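Local coordinates for protein thiosulfate sulfurtransferase YnjE (Escherichia coli, PDB 2WLR) that catalyses transfer of a sulfur atom from thiosulfate to cyanide, giving thiocyanate and sulfite, in the periplasm, at residues G20-R26 and P78-N84. Numbering follows the deposited sequence.
Sequences GKAIDTR and PVALYGN
Asp24 and Tyr82 meet near the C-terminal ends of two neighbouring parallel strands, 21-24 and 79-82, the inner pair of the four-stranded sheet in the first rhodanese domain of this three-domain chain. The backbones pair in parallel register, from the bond of Lys21 N to Pro78 O as far as that of Thr25 N to Tyr82 O. With CG set between its backbone N and carbonyl carbon (chi1 68°), the Tyr82 side chain swings across to strand 21-24, where Asp24 CA lies over one ring face, offset toward the rim, 3.9 Å from the ring centroid in a CH-pi contact. Ala22 CB approaches the ring edge. The Asp24 carboxylate is turned 48° from the ring plane, and its OD2 accepts a weak hydrogen bond from Tyr82 OH at 2.7 Å; the hydroxyl is also hydrogen-bonded to the backbone N of Glu45, its stronger partner. Arg26 folds back, bent at chi3, and grips the carboxylate side-on: NE reaches OD1 of Asp24 at 2.9 Å, while NH2 meets the syn lone pair of OD2. OD1 also receives Arg26 N on its anti lone pair, closing an Asx turn. Gln36 OE1 and Gly43 O hold the guanidinium too. An asparagine in place of Asp24 would probably leave the arginine without this countercharge and with one of the two carboxylate acceptors lost. On the other sheet face, Ile23 and Leu81 lie side by side, with CD2 of Leu81 3.7 Å from Ile23 CB, and helix 85-97 packs against Ile23 through Leu95. Just past the end of strand 21-24, Thr25 doubly engages Tyr82 O: its N bonds nearly straight on, whereas OG1, 2.7 Å from that oxygen, donates from above the carbonyl plane. The same OG1 accepts from a water 3.0 Å away, which in turn accepts from Asn84 N.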
loop_
_atom_site.group_PDB
_atom_site.type_symbol
_atom_site.label_atom_id
_atom_site.label_comp_id
_atom_site.label_asym_id
_atom_site.label_seq_id
_atom_site.Cartn_x
_atom_site.Cartn_y
_atom_site.Cartn_z
ATOM N N GLY A 20 -4.976 18.165 22.069
ATOM C CA GLY A 20 -6.029 17.720 21.160
ATOM C C GLY A 20 -5.474 16.972 19.975
ATOM O O GLY A 20 -4.264 16.805 19.833
ATOM N N LYS A 21 -6.383 16.515 19.118
ATOM C CA LYS A 21 -6.026 15.796 17.907
ATOM C C LYS A 21 -6.747 16.413 16.701
ATOM O O LYS A 21 -7.907 16.806 16.793
ATOM C CB LYS A 21 -6.401 14.321 18.033
ATOM C CG LYS A 21 -5.503 13.558 19.023
ATOM C CD LYS A 21 -5.903 12.097 19.188
ATOM C CE LYS A 21 -5.073 11.428 20.278
ATOM N NZ LYS A 21 -5.432 11.955 21.630
ATOM N N ALA A 22 -6.027 16.531 15.595
ATOM C CA ALA A 22 -6.613 16.990 14.332
ATOM C C ALA A 22 -7.073 15.782 13.500
ATOM O O ALA A 22 -6.430 14.735 13.490
ATOM C CB ALA A 22 -5.595 17.847 13.557
ATOM N N ILE A 23 -8.182 15.979 12.780
ATOM C CA ILE A 23 -8.721 14.926 11.907
ATOM C C ILE A 23 -8.972 15.518 10.511
ATOM O O ILE A 23 -9.737 16.460 10.336
ATOM C CB ILE A 23 -10.031 14.320 12.417
ATOM C CG1 ILE A 23 -9.817 13.740 13.817
ATOM C CG2 ILE A 23 -10.523 13.298 11.409
ATOM C CD1 ILE A 23 -11.070 13.098 14.434
ATOM N N ASP A 24 -8.247 14.963 9.550
ATOM C CA ASP A 24 -8.292 15.326 8.138
ATOM C C ASP A 24 -9.402 14.497 7.514
ATOM O O ASP A 24 -9.336 13.263 7.506
ATOM C CB ASP A 24 -6.920 14.979 7.553
ATOM C CG ASP A 24 -6.701 15.474 6.153
ATOM O OD1 ASP A 24 -7.626 15.553 5.349
ATOM O OD2 ASP A 24 -5.519 15.793 5.827
ATOM N N THR A 25 -10.453 15.159 7.057
ATOM C CA THR A 25 -11.641 14.510 6.509
ATOM C C THR A 25 -11.619 14.287 4.994
ATOM O O THR A 25 -12.583 13.802 4.423
ATOM C CB THR A 25 -12.910 15.282 6.913
ATOM O OG1 THR A 25 -12.951 16.523 6.217
ATOM C CG2 THR A 25 -12.982 15.475 8.452
ATOM N N ARG A 26 -10.476 14.571 4.372
ATOM C CA ARG A 26 -10.325 14.393 2.943
ATOM C C ARG A 26 -9.983 12.934 2.603
ATOM O O ARG A 26 -9.544 12.205 3.451
ATOM C CB ARG A 26 -9.156 15.259 2.471
ATOM C CG ARG A 26 -9.378 16.734 2.660
ATOM C CD ARG A 26 -8.194 17.553 2.223
ATOM N NE ARG A 26 -7.044 17.219 3.032
ATOM C CZ ARG A 26 -5.813 17.663 2.796
ATOM N NH1 ARG A 26 -5.561 18.456 1.757
ATOM N NH2 ARG A 26 -4.823 17.278 3.553
ATOM N N PRO A 78 -10.199 17.669 23.010
ATOM C CA PRO A 78 -10.537 18.388 21.762
ATOM C C PRO A 78 -10.157 17.608 20.492
ATOM O O PRO A 78 -9.084 17.037 20.411
ATOM C CB PRO A 78 -9.722 19.687 21.838
ATOM C CG PRO A 78 -9.061 19.699 23.204
ATOM C CD PRO A 78 -9.207 18.379 23.837
ATOM N N VAL A 79 -11.075 17.550 19.536
ATOM C CA VAL A 79 -10.718 17.128 18.177
ATOM C C VAL A 79 -11.060 18.264 17.237
ATOM O O VAL A 79 -12.080 18.928 17.397
ATOM C CB VAL A 79 -11.356 15.760 17.750
ATOM C CG1 VAL A 79 -11.024 14.717 18.800
ATOM C CG2 VAL A 79 -12.856 15.871 17.534
ATOM N N ALA A 80 -10.152 18.570 16.306
ATOM C CA ALA A 80 -10.360 19.669 15.365
ATOM C C ALA A 80 -10.341 19.105 13.956
ATOM O O ALA A 80 -9.342 18.508 13.535
ATOM C CB ALA A 80 -9.297 20.709 15.513
ATOM N N LEU A 81 -11.445 19.278 13.247
ATOM C CA LEU A 81 -11.636 18.738 11.904
ATOM C C LEU A 81 -11.238 19.732 10.848
ATOM O O LEU A 81 -11.341 20.953 11.031
ATOM C CB LEU A 81 -13.098 18.380 11.671
ATOM C CG LEU A 81 -13.805 17.536 12.727
ATOM C CD1 LEU A 81 -15.185 17.138 12.269
ATOM C CD2 LEU A 81 -13.023 16.337 13.116
ATOM N N TYR A 82 -10.761 19.215 9.722
ATOM C CA TYR A 82 -10.590 20.045 8.547
ATOM C C TYR A 82 -10.854 19.321 7.258
ATOM O O TYR A 82 -10.992 18.085 7.214
ATOM C CB TYR A 82 -9.231 20.748 8.560
ATOM C CG TYR A 82 -8.046 19.814 8.394
ATOM C CD1 TYR A 82 -7.427 19.240 9.490
ATOM C CD2 TYR A 82 -7.496 19.587 7.155
ATOM C CE1 TYR A 82 -6.322 18.396 9.347
ATOM C CE2 TYR A 82 -6.410 18.746 6.997
ATOM C CZ TYR A 82 -5.798 18.168 8.090
ATOM O OH TYR A 82 -4.716 17.347 7.867
ATOM N N GLY A 83 -10.984 20.102 6.206
ATOM C CA GLY A 83 -11.375 19.628 4.908
ATOM C C GLY A 83 -12.503 20.445 4.341
ATOM O O GLY A 83 -12.736 21.568 4.786
ATOM N N ASN A 84 -13.197 19.900 3.352
ATOM C CA ASN A 84 -14.348 20.642 2.837
ATOM C C ASN A 84 -15.514 20.647 3.811
ATOM O O ASN A 84 -15.626 19.770 4.669
ATOM C CB ASN A 84 -14.741 20.236 1.444
ATOM C CG ASN A 84 -15.332 18.884 1.373
ATOM O OD1 ASN A 84 -16.461 18.655 1.851
ATOM N ND2 ASN A 84 -14.625 17.971 0.736
HETATM O O HOH W 1 -12.673 17.001 3.268
#